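Local coordinates for protein thiosulfate sulfurtransferase YnjE (Escherichia coli, PDB 2WLR) that catalyses the transfer of sulfur from thiosulfate to cyanide, giving thiocyanate and sulfite, and is built from rhodanese domains, at residues 10-13 with 14-17; 156-159 with 160-164; 163-166 with 167-171; 349-353 with 354-358. All coordinates share one frame; numbering follows the deposited sequence.

Overall arrangement
Four local contacts follow one another along the chain, each between adjoining segments. Interaction 1 starts helix 12-17, close to the N terminus and ahead of strand 21-24 of the first parallel sheet. Interactions 2 and 3 lie in the second rhodanese region with centres about 9 Å apart. Interaction 2 leads from strand 148-154 into helix 160-163. Interaction 3 leads on to strand 170-173, and the two overlap at Ile163 and Ser164. Tyr161 OH and Ala169 O are 2.5 Å apart, a probable hydrogen bond joining them. Interaction 4 ends helix 343-351 before strand 360-363 in the third rhodanese region, with its centre about 38 Å from that of interaction 2.

Interaction 1: residues 10-13 with 14-17; sequences LTLD and QLQQ
Gln14 turns back over the start of its own helix and meets Thr11 twice. Its amide oxygen OE1 accepts a hydrogen bond from Thr11 N at 2.9 Å, in the carbonyl plane and on a lone pair. The bond is almost straight, with an N-H...O angle of 173°. In return Gln14 N donates to Thr11 OG1 at 3.2 Å. The Thr11 hydroxyl can do this because chi1 of 63° sets OG1 between its own backbone N and carbonyl carbon. These two reciprocal bonds make a capping box, with Thr11 as the N-cap of helix 12-17. With an alanine at Gln14, Thr11 N would probably lose its acceptor and the cap would keep only the bond to the threonine hydroxyl. Leu15 follows, its N bonded to Thr11 O at 2.8 Å. Its CD1 meets Leu10 CD1 at 3.9 Å, the two side chains crossing at about a right angle. Gln16 N continues the helical pattern to Leu12 O, and its amide NE2 lies 3.8 Å from Leu12 CG. Gln17 N bonds to Asp13 O. One water donates to Asp13 OD1 and Gln16 OE1 and accepts from Gln17 NE2, joining three polar side chains on the helix surface.

Interaction 2: residues 156-159 with 160-164; sequences GAPK and LYLIS
The Tyr161 ring meets Pro158 obliquely: Pro158 CB comes to 4.1 Å from ring atom CD1. The ring also stacks with that of His165 and makes an edge-to-face contact with Tyr171. Its hydroxyl is hydrogen-bonded to Ala169 O. The first torsion of Tyr161 puts CG anti to the backbone N (chi1 174°), and this places the ring beside Pro158 CB. Pro158 CB also touches Leu162, with CD2 at 3.9 Å, so one proline atom, CB, meets both Tyr161 and Leu162. The other leucine branch, CD1, lies 3.4 Å from Pro158 O. This is the loop that leaves strand 148-154 of the rhodanese sheet and enters the short, weakly bonded helix 160-163. At the helix start Leu162 N donates to Lys159 O at 3.0 Å. That bond is bent, with an N-H...O angle of 138°, and the donor stands 51° out of the carbonyl plane. Further on, Leu160 O accepts from both Ile163 N and Ser164 N. Lys159 bends at chi3 and chi4, and the chain curls back along the loop. Its NZ donates to Ala157 O at 2.8 Å, in the carbonyl plane, and it is also hydrogen-bonded to Trp155 O.

Interaction 3: residues 163-166 with 167-171; sequences ISHI and PGADY
Ile166 O is the polar centre of this contact. Ala169 N donates to it at 3.0 Å, closing a type II beta turn from Ile166 to Ala169. The imidazole of His165 donates to the same oxygen through ND1, at 3.3 Å. The two donors come from opposite faces of the carbonyl plane: Ala169 N is tilted 33° from it, while ND1 stands 55° out and uses no lone pair. Ile166 O lies almost in the plane of the His165 ring. Ala169 CB points toward the turn's first residue, 3.1 Å from Ile166 O and 4.2 Å from Ile166 CB. At the first corner of the turn the Pro167 ring lies against Ile166, CD meeting CG2 at 3.6 Å. The second corner is Gly168, whose positive phi suits glycine.

The next shell places the imidazole. The His165 CG sits between its own backbone N and carbonyl carbon, at chi1 51°, which folds the ring back over the backbone, where ND1 meets Ile166 O. The side chain also touches Glu249 and Glu152, and NE2 makes a weak hydrogen bond to Gly251 O. Beyond the turn, Ile166 and Pro167 pack on Trp241 of helix 238-243 and on Gln135 of helix 128-135. The turn then runs into strand 170-173, an outermost strand of the parallel rhodanese sheet, where Asp170 pairs with strand 148-154.

The bond from ND1 to Ile166 O probably contributes to holding the imidazole's rotation. The buried carbonyl gains a second donor besides the one that closes the turn.

Interaction 4: residues 349-353 with 354-358; sequences MWKAW and NIKPE
Ile355 turns its CG2 anti to the backbone N, while CG1 points anti to the carbonyl carbon (chi1 -59°). This spreads its two branches between Trp350 of the helix and Trp353 of the turn that follows. CG2 lies 4.1 Å from CG of Trp350 and approaches the indole obliquely. The other branch carries CD1 to 4.0 Å from Trp353 CB. Nearer the backbone, Ile355 CB packs on Trp350 CB at 3.7 Å. The Trp350 indole extends away from Ile355 into the core. There NE1 is hydrogen-bonded to Gly321 O, and the ring meets Trp383 edge-to-face. An alanine in place of Ile355 would probably open a gap beside Trp350 and cost the helix end its apolar contact.

The backbone brings these side chains together. Ile355 N donates to Trp350 O at 3.0 Å. Trp353 N reaches the same oxygen from the opposite face of its plane, so the carbonyl is gripped by two donors. Asn354 N donates to Lys351 O at 2.9 Å and closes a type I beta turn from Lys351. Asn354 ND2 is hydrogen-bonded to Gln286 OE1.

Asn354 has positive phi, 62°, as the C-prime residue of a Schellman motif does. The paired bonds from Ile355 N to Trp350 O and from Asn354 N to Lys351 O, with the apolar contact between Trp350 and Ile355, are those of this motif. It ends helix 343-351 and turns the chain toward strand 360-363 of the third rhodanese region.

Interaction 1: residues 10-13 with 14-17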
loop_
_atom_site.group_PDB
_atom_site.type_symbol
_atom_site.label_atom_id
_atom_site.label_comp_id
_atom_site.label_asym_id
_atom_site.label_seq_id
_atom_site.Cartn_x
_atom_site.Cartn_y
_atom_site.Cartn_z
ATOM N N LEU A 10 5.778 -15.540 -28.302
ATOM C CA LEU A 10 4.844 -16.524 -27.765
ATOM C C LEU A 10 3.522 -15.852 -27.474
ATOM O O LEU A 10 3.509 -14.719 -26.971
ATOM C CB LEU A 10 5.387 -17.103 -26.448
ATOM C CG LEU A 10 6.623 -18.016 -26.489
ATOM C CD1 LEU A 10 7.191 -18.183 -25.091
ATOM C CD2 LEU A 10 6.314 -19.366 -27.104
ATOM N N THR A 11 2.409 -16.511 -27.794
ATOM C CA THR A 11 1.113 -16.056 -27.309
ATOM C C THR A 11 0.962 -16.509 -25.872
ATOM O O THR A 11 1.733 -17.364 -25.391
ATOM C CB THR A 11 -0.032 -16.638 -28.116
ATOM O OG1 THR A 11 -0.015 -18.075 -27.966
ATOM C CG2 THR A 11 0.082 -16.220 -29.572
ATOM N N LEU A 12 -0.020 -15.959 -25.165
ATOM C CA LEU A 12 -0.269 -16.373 -23.810
ATOM C C LEU A 12 -0.551 -17.872 -23.746
ATOM O O LEU A 12 -0.084 -18.539 -22.850
ATOM C CB LEU A 12 -1.411 -15.589 -23.159
ATOM C CG LEU A 12 -1.617 -15.812 -21.650
ATOM C CD1 LEU A 12 -0.398 -15.358 -20.870
ATOM C CD2 LEU A 12 -2.897 -15.126 -21.171
ATOM N N ASP A 13 -1.362 -18.395 -24.659
ATOM C CA ASP A 13 -1.663 -19.835 -24.621
ATOM C C ASP A 13 -0.403 -20.665 -24.797
ATOM O O ASP A 13 -0.237 -21.692 -24.137
ATOM C CB ASP A 13 -2.664 -20.247 -25.698
ATOM C CG ASP A 13 -3.010 -21.725 -25.618
ATOM O OD1 ASP A 13 -3.756 -22.106 -24.685
ATOM O OD2 ASP A 13 -2.514 -22.513 -26.466
ATOM N N GLN A 14 0.459 -20.264 -25.722
ATOM C CA GLN A 14 1.731 -20.939 -25.922
ATOM C C GLN A 14 2.604 -20.879 -24.683
ATOM O O GLN A 14 3.206 -21.871 -24.254
ATOM C CB GLN A 14 2.466 -20.357 -27.111
ATOM C CG GLN A 14 1.833 -20.707 -28.429
ATOM C CD GLN A 14 2.540 -20.031 -29.585
ATOM O OE1 GLN A 14 2.799 -18.829 -29.560
ATOM N NE2 GLN A 14 2.879 -20.809 -30.616
ATOM N N LEU A 15 2.670 -19.697 -24.098
ATOM C CA LEU A 15 3.430 -19.518 -22.883
ATOM C C LEU A 15 2.960 -20.453 -21.772
ATOM O O LEU A 15 3.776 -21.057 -21.065
ATOM C CB LEU A 15 3.326 -18.052 -22.453
ATOM C CG LEU A 15 4.191 -17.645 -21.259
ATOM C CD1 LEU A 15 5.678 -17.660 -21.565
ATOM C CD2 LEU A 15 3.776 -16.250 -20.791
ATOM N N GLN A 16 1.642 -20.567 -21.596
ATOM C CA GLN A 16 1.076 -21.435 -20.572
ATOM C C GLN A 16 1.377 -22.906 -20.838
ATOM O O GLN A 16 1.688 -23.660 -19.909
ATOM C CB GLN A 16 -0.437 -21.221 -20.461
ATOM C CG GLN A 16 -0.808 -19.885 -19.794
ATOM C CD GLN A 16 -2.286 -19.525 -19.973
ATOM O OE1 GLN A 16 -3.003 -20.179 -20.732
ATOM N NE2 GLN A 16 -2.752 -18.476 -19.265
ATOM N N GLN A 17 1.268 -23.308 -22.097
ATOM C CA GLN A 17 1.471 -24.716 -22.461
ATOM C C GLN A 17 2.949 -25.110 -22.344
ATOM O O GLN A 17 3.277 -26.288 -22.237
ATOM C CB GLN A 17 0.895 -25.010 -23.857
ATOM C CG GLN A 17 -0.663 -24.905 -23.921
ATOM C CD GLN A 17 -1.384 -25.862 -22.991
ATOM O OE1 GLN A 17 -1.073 -27.046 -22.955
ATOM N NE2 GLN A 17 -2.353 -25.341 -22.222
HETATM O O HOH W 1 -3.386 -22.537 -21.914
#

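Interaction 2: residues 156-159 with 160-164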
loop_
_atom_site.group_PDB
_atom_site.type_symbol
_atom_site.label_atom_id
_atom_site.label_comp_id
_atom_site.label_asym_id
_atom_site.label_seq_id
_atom_site.Cartn_x
_atom_site.Cartn_y
_atom_site.Cartn_z
ATOM N N GLY A 156 3.099 16.796 12.864
ATOM C CA GLY A 156 3.393 18.156 13.297
ATOM C C GLY A 156 2.930 19.223 12.331
ATOM O O GLY A 156 2.205 18.953 11.372
ATOM N N ALA A 157 3.321 20.461 12.612
ATOM C CA ALA A 157 2.951 21.571 11.754
ATOM C C ALA A 157 3.630 21.412 10.400
ATOM O O ALA A 157 4.703 20.777 10.304
ATOM C CB ALA A 157 3.345 22.921 12.409
ATOM N N PRO A 158 3.038 22.012 9.361
ATOM C CA PRO A 158 3.620 21.865 8.042
ATOM C C PRO A 158 5.088 22.252 8.022
ATOM O O PRO A 158 5.455 23.332 8.517
ATOM C CB PRO A 158 2.800 22.810 7.163
ATOM C CG PRO A 158 1.668 23.238 7.944
ATOM C CD PRO A 158 1.796 22.798 9.352
ATOM N N LYS A 159 5.917 21.371 7.476
ATOM C CA LYS A 159 7.345 21.620 7.296
ATOM C C LYS A 159 7.637 21.590 5.796
ATOM O O LYS A 159 7.557 22.613 5.127
ATOM C CB LYS A 159 8.175 20.607 8.097
ATOM C CG LYS A 159 8.213 20.907 9.628
ATOM C CD LYS A 159 8.768 19.730 10.434
ATOM C CE LYS A 159 7.725 18.575 10.629
ATOM N NZ LYS A 159 6.481 18.913 11.442
ATOM N N LEU A 160 7.911 20.407 5.256
ATOM C CA LEU A 160 8.211 20.285 3.835
ATOM C C LEU A 160 7.079 20.794 2.938
ATOM O O LEU A 160 7.338 21.366 1.884
ATOM C CB LEU A 160 8.550 18.833 3.523
ATOM C CG LEU A 160 9.911 18.405 4.058
ATOM C CD1 LEU A 160 10.026 16.875 3.927
ATOM C CD2 LEU A 160 11.039 19.164 3.347
ATOM N N TYR A 161 5.837 20.593 3.368
ATOM C CA TYR A 161 4.667 21.109 2.667
ATOM C C TYR A 161 4.797 22.600 2.354
ATOM O O TYR A 161 4.401 23.030 1.295
ATOM C CB TYR A 161 3.409 20.878 3.500
ATOM C CG TYR A 161 2.117 21.492 2.963
ATOM C CD1 TYR A 161 1.816 22.851 3.169
ATOM C CD2 TYR A 161 1.161 20.728 2.292
ATOM C CE1 TYR A 161 0.629 23.400 2.714
ATOM C CE2 TYR A 161 -0.026 21.279 1.842
ATOM C CZ TYR A 161 -0.295 22.640 2.040
ATOM O OH TYR A 161 -1.476 23.167 1.579
ATOM N N LEU A 162 5.352 23.375 3.272
ATOM C CA LEU A 162 5.475 24.817 2.997
ATOM C C LEU A 162 6.400 25.117 1.804
ATOM O O LEU A 162 6.225 26.133 1.119
ATOM C CB LEU A 162 5.995 25.559 4.223
ATOM C CG LEU A 162 5.141 25.490 5.486
ATOM C CD1 LEU A 162 5.846 26.193 6.660
ATOM C CD2 LEU A 162 3.788 26.078 5.242
ATOM N N ILE A 163 7.395 24.269 1.585
ATOM C CA ILE A 163 8.351 24.448 0.503
ATOM C C ILE A 163 7.747 23.987 -0.834
ATOM O O ILE A 163 7.840 24.677 -1.835
ATOM C CB ILE A 163 9.653 23.693 0.796
ATOM C CG1 ILE A 163 10.284 24.148 2.124
ATOM C CG2 ILE A 163 10.643 23.856 -0.378
ATOM C CD1 ILE A 163 10.683 25.599 2.153
ATOM N N SER A 164 7.162 22.792 -0.838
ATOM C CA SER A 164 6.515 22.236 -2.030
ATOM C C SER A 164 5.428 21.246 -1.605
ATOM O O SER A 164 5.634 20.449 -0.707
ATOM C CB SER A 164 7.537 21.491 -2.891
ATOM O OG SER A 164 7.040 21.332 -4.196
#

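Interaction 3: residues 163-166 with 167-171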
loop_
_atom_site.group_PDB
_atom_site.type_symbol
_atom_site.label_atom_id
_atom_site.label_comp_id
_atom_site.label_asym_id
_atom_site.label_seq_id
_atom_site.Cartn_x
_atom_site.Cartn_y
_atom_site.Cartn_z
ATOM N N ILE A 163 7.395 24.269 1.585
ATOM C CA ILE A 163 8.351 24.448 0.503
ATOM C C ILE A 163 7.747 23.987 -0.834
ATOM O O ILE A 163 7.840 24.677 -1.835
ATOM C CB ILE A 163 9.653 23.693 0.796
ATOM C CG1 ILE A 163 10.284 24.148 2.124
ATOM C CG2 ILE A 163 10.643 23.856 -0.378
ATOM C CD1 ILE A 163 10.683 25.599 2.153
ATOM N N SER A 164 7.162 22.792 -0.838
ATOM C CA SER A 164 6.515 22.236 -2.030
ATOM C C SER A 164 5.428 21.246 -1.605
ATOM O O SER A 164 5.634 20.449 -0.707
ATOM C CB SER A 164 7.537 21.491 -2.891
ATOM O OG SER A 164 7.040 21.332 -4.196
ATOM N N HIS A 165 4.279 21.329 -2.258
ATOM C CA HIS A 165 3.185 20.364 -2.114
ATOM C C HIS A 165 2.417 20.225 -3.409
ATOM O O HIS A 165 2.625 20.989 -4.380
ATOM C CB HIS A 165 2.246 20.690 -0.941
ATOM C CG HIS A 165 1.733 22.096 -0.914
ATOM N ND1 HIS A 165 0.605 22.506 -1.588
ATOM C CD2 HIS A 165 2.152 23.160 -0.195
ATOM C CE1 HIS A 165 0.411 23.802 -1.353
ATOM N NE2 HIS A 165 1.325 24.209 -0.500
ATOM N N ILE A 166 1.526 19.246 -3.436
ATOM C CA ILE A 166 0.712 18.997 -4.626
ATOM C C ILE A 166 -0.284 20.154 -4.768
ATOM O O ILE A 166 -0.864 20.585 -3.785
ATOM C CB ILE A 166 0.029 17.626 -4.523
ATOM C CG1 ILE A 166 1.085 16.544 -4.611
ATOM C CG2 ILE A 166 -1.045 17.447 -5.614
ATOM C CD1 ILE A 166 0.513 15.146 -4.454
ATOM N N PRO A 167 -0.444 20.679 -5.991
ATOM C CA PRO A 167 -1.341 21.832 -6.146
ATOM C C PRO A 167 -2.734 21.540 -5.638
ATOM O O PRO A 167 -3.280 20.484 -5.941
ATOM C CB PRO A 167 -1.345 22.056 -7.650
ATOM C CG PRO A 167 0.013 21.561 -8.091
ATOM C CD PRO A 167 0.245 20.353 -7.255
ATOM N N GLY A 168 -3.285 22.458 -4.847
ATOM C CA GLY A 168 -4.647 22.306 -4.335
ATOM C C GLY A 168 -4.741 21.407 -3.101
ATOM O O GLY A 168 -5.834 21.206 -2.567
ATOM N N ALA A 169 -3.599 20.922 -2.610
ATOM C CA ALA A 169 -3.597 20.052 -1.432
ATOM C C ALA A 169 -3.698 20.838 -0.133
ATOM O O ALA A 169 -3.032 21.864 0.048
ATOM C CB ALA A 169 -2.339 19.186 -1.404
ATOM N N ASP A 170 -4.539 20.329 0.761
ATOM C CA ASP A 170 -4.645 20.766 2.152
ATOM C C ASP A 170 -3.543 20.026 2.937
ATOM O O ASP A 170 -2.781 19.254 2.351
ATOM C CB ASP A 170 -6.076 20.448 2.627
ATOM C CG ASP A 170 -6.415 20.965 4.007
ATOM O OD1 ASP A 170 -5.765 21.897 4.513
ATOM O OD2 ASP A 170 -7.405 20.422 4.560
ATOM N N TYR A 171 -3.428 20.303 4.230
ATOM C CA TYR A 171 -2.472 19.633 5.105
ATOM C C TYR A 171 -3.154 19.194 6.381
ATOM O O TYR A 171 -3.951 19.951 6.976
ATOM C CB TYR A 171 -1.331 20.582 5.466
ATOM C CG TYR A 171 -0.296 19.969 6.381
ATOM C CD1 TYR A 171 0.799 19.282 5.859
ATOM C CD2 TYR A 171 -0.401 20.069 7.778
ATOM C CE1 TYR A 171 1.738 18.704 6.685
ATOM C CE2 TYR A 171 0.558 19.496 8.611
ATOM C CZ TYR A 171 1.637 18.828 8.053
ATOM O OH TYR A 171 2.630 18.253 8.820
#

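Interaction 4: residues 349-353 with 354-358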
loop_
_atom_site.group_PDB
_atom_site.type_symbol
_atom_site.label_atom_id
_atom_site.label_comp_id
_atom_site.label_asym_id
_atom_site.label_seq_id
_atom_site.Cartn_x
_atom_site.Cartn_y
_atom_site.Cartn_z
HETATM N N MSE A 349 3.772 -13.620 0.993
HETATM C CA MSE A 349 4.518 -13.444 2.216
HETATM C C MSE A 349 3.609 -13.618 3.430
HETATM O O MSE A 349 4.040 -14.180 4.444
HETATM C CB MSE A 349 5.383 -12.186 2.236
HETATM C CG MSE A 349 4.759 -10.929 2.503
HETATM SE SE MSE A 349 6.189 -9.541 2.230
HETATM C CE MSE A 349 4.960 -8.075 2.401
ATOM N N TRP A 350 2.349 -13.195 3.318
ATOM C CA TRP A 350 1.360 -13.416 4.380
ATOM C C TRP A 350 0.980 -14.902 4.508
ATOM O O TRP A 350 0.899 -15.432 5.629
ATOM C CB TRP A 350 0.134 -12.500 4.210
ATOM C CG TRP A 350 0.417 -11.061 4.554
ATOM C CD1 TRP A 350 1.483 -10.580 5.255
ATOM C CD2 TRP A 350 -0.384 -9.932 4.218
ATOM N NE1 TRP A 350 1.402 -9.221 5.362
ATOM C CE2 TRP A 350 0.266 -8.802 4.743
ATOM C CE3 TRP A 350 -1.594 -9.775 3.534
ATOM C CZ2 TRP A 350 -0.226 -7.514 4.595
ATOM C CZ3 TRP A 350 -2.082 -8.481 3.360
ATOM C CH2 TRP A 350 -1.414 -7.382 3.920
ATOM N N LYS A 351 0.786 -15.569 3.376
ATOM C CA LYS A 351 0.404 -16.983 3.398
ATOM C C LYS A 351 1.429 -17.802 4.141
ATOM O O LYS A 351 1.060 -18.729 4.893
ATOM C CB LYS A 351 0.197 -17.538 1.994
ATOM C CG LYS A 351 -0.177 -19.030 1.962
ATOM C CD LYS A 351 -0.389 -19.503 0.546
ATOM C CE LYS A 351 -0.884 -20.937 0.500
ATOM N NZ LYS A 351 -0.657 -21.471 -0.879
ATOM N N ALA A 352 2.702 -17.470 3.963
ATOM C CA ALA A 352 3.807 -18.190 4.641
ATOM C C ALA A 352 3.707 -18.144 6.167
ATOM O O ALA A 352 4.234 -19.035 6.868
ATOM C CB ALA A 352 5.160 -17.688 4.168
ATOM N N TRP A 353 3.069 -17.104 6.701
ATOM C CA TRP A 353 2.830 -16.984 8.146
ATOM C C TRP A 353 1.373 -17.291 8.550
ATOM O O TRP A 353 0.921 -16.899 9.628
ATOM C CB TRP A 353 3.272 -15.597 8.617
ATOM C CG TRP A 353 4.663 -15.555 9.000
ATOM C CD1 TRP A 353 5.740 -15.318 8.190
ATOM C CD2 TRP A 353 5.183 -15.754 10.313
ATOM N NE1 TRP A 353 6.891 -15.333 8.929
ATOM C CE2 TRP A 353 6.589 -15.620 10.232
ATOM C CE3 TRP A 353 4.603 -16.038 11.550
ATOM C CZ2 TRP A 353 7.415 -15.743 11.359
ATOM C CZ3 TRP A 353 5.437 -16.162 12.668
ATOM C CH2 TRP A 353 6.820 -16.018 12.553
ATOM N N ASN A 354 0.656 -18.009 7.699
ATOM C CA ASN A 354 -0.726 -18.399 7.952
ATOM C C ASN A 354 -1.697 -17.221 8.091
ATOM O O ASN A 354 -2.686 -17.269 8.835
ATOM C CB ASN A 354 -0.800 -19.332 9.182
ATOM C CG ASN A 354 -2.062 -20.162 9.197
ATOM O OD1 ASN A 354 -2.649 -20.441 8.163
ATOM N ND2 ASN A 354 -2.508 -20.545 10.407
ATOM N N ILE A 355 -1.434 -16.182 7.309
ATOM C CA ILE A 355 -2.321 -15.023 7.189
ATOM C C ILE A 355 -2.991 -15.072 5.806
ATOM O O ILE A 355 -2.313 -15.065 4.791
ATOM C CB ILE A 355 -1.525 -13.746 7.322
ATOM C CG1 ILE A 355 -0.788 -13.669 8.665
ATOM C CG2 ILE A 355 -2.420 -12.496 7.101
ATOM C CD1 ILE A 355 0.437 -12.736 8.668
ATOM N N LYS A 356 -4.310 -15.160 5.783
ATOM C CA LYS A 356 -5.035 -15.564 4.595
ATOM C C LYS A 356 -6.318 -14.747 4.456
ATOM O O LYS A 356 -6.885 -14.342 5.465
ATOM C CB LYS A 356 -5.360 -17.062 4.702
ATOM C CG LYS A 356 -4.146 -17.965 4.818
ATOM C CD LYS A 356 -4.502 -19.434 4.996
ATOM C CE LYS A 356 -3.222 -20.268 4.999
ATOM N NZ LYS A 356 -3.507 -21.718 5.250
ATOM N N PRO A 357 -6.761 -14.475 3.213
ATOM C CA PRO A 357 -7.830 -13.517 2.991
ATOM C C PRO A 357 -9.188 -13.930 3.568
ATOM O O PRO A 357 -10.029 -13.092 3.841
ATOM C CB PRO A 357 -7.916 -13.412 1.459
ATOM C CG PRO A 357 -7.148 -14.533 0.919
ATOM C CD PRO A 357 -6.187 -14.982 1.952
ATOM N N GLU A 358 -9.406 -15.224 3.733
ATOM C CA GLU A 358 -10.698 -15.703 4.250
ATOM C C GLU A 358 -10.814 -15.521 5.771
ATOM O O GLU A 358 -11.892 -15.707 6.349
ATOM C CB GLU A 358 -10.930 -17.172 3.851
ATOM C CG GLU A 358 -9.916 -18.169 4.408
ATOM C CD GLU A 358 -8.741 -18.481 3.460
ATOM O OE1 GLU A 358 -8.326 -17.603 2.659
ATOM O OE2 GLU A 358 -8.232 -19.631 3.520
#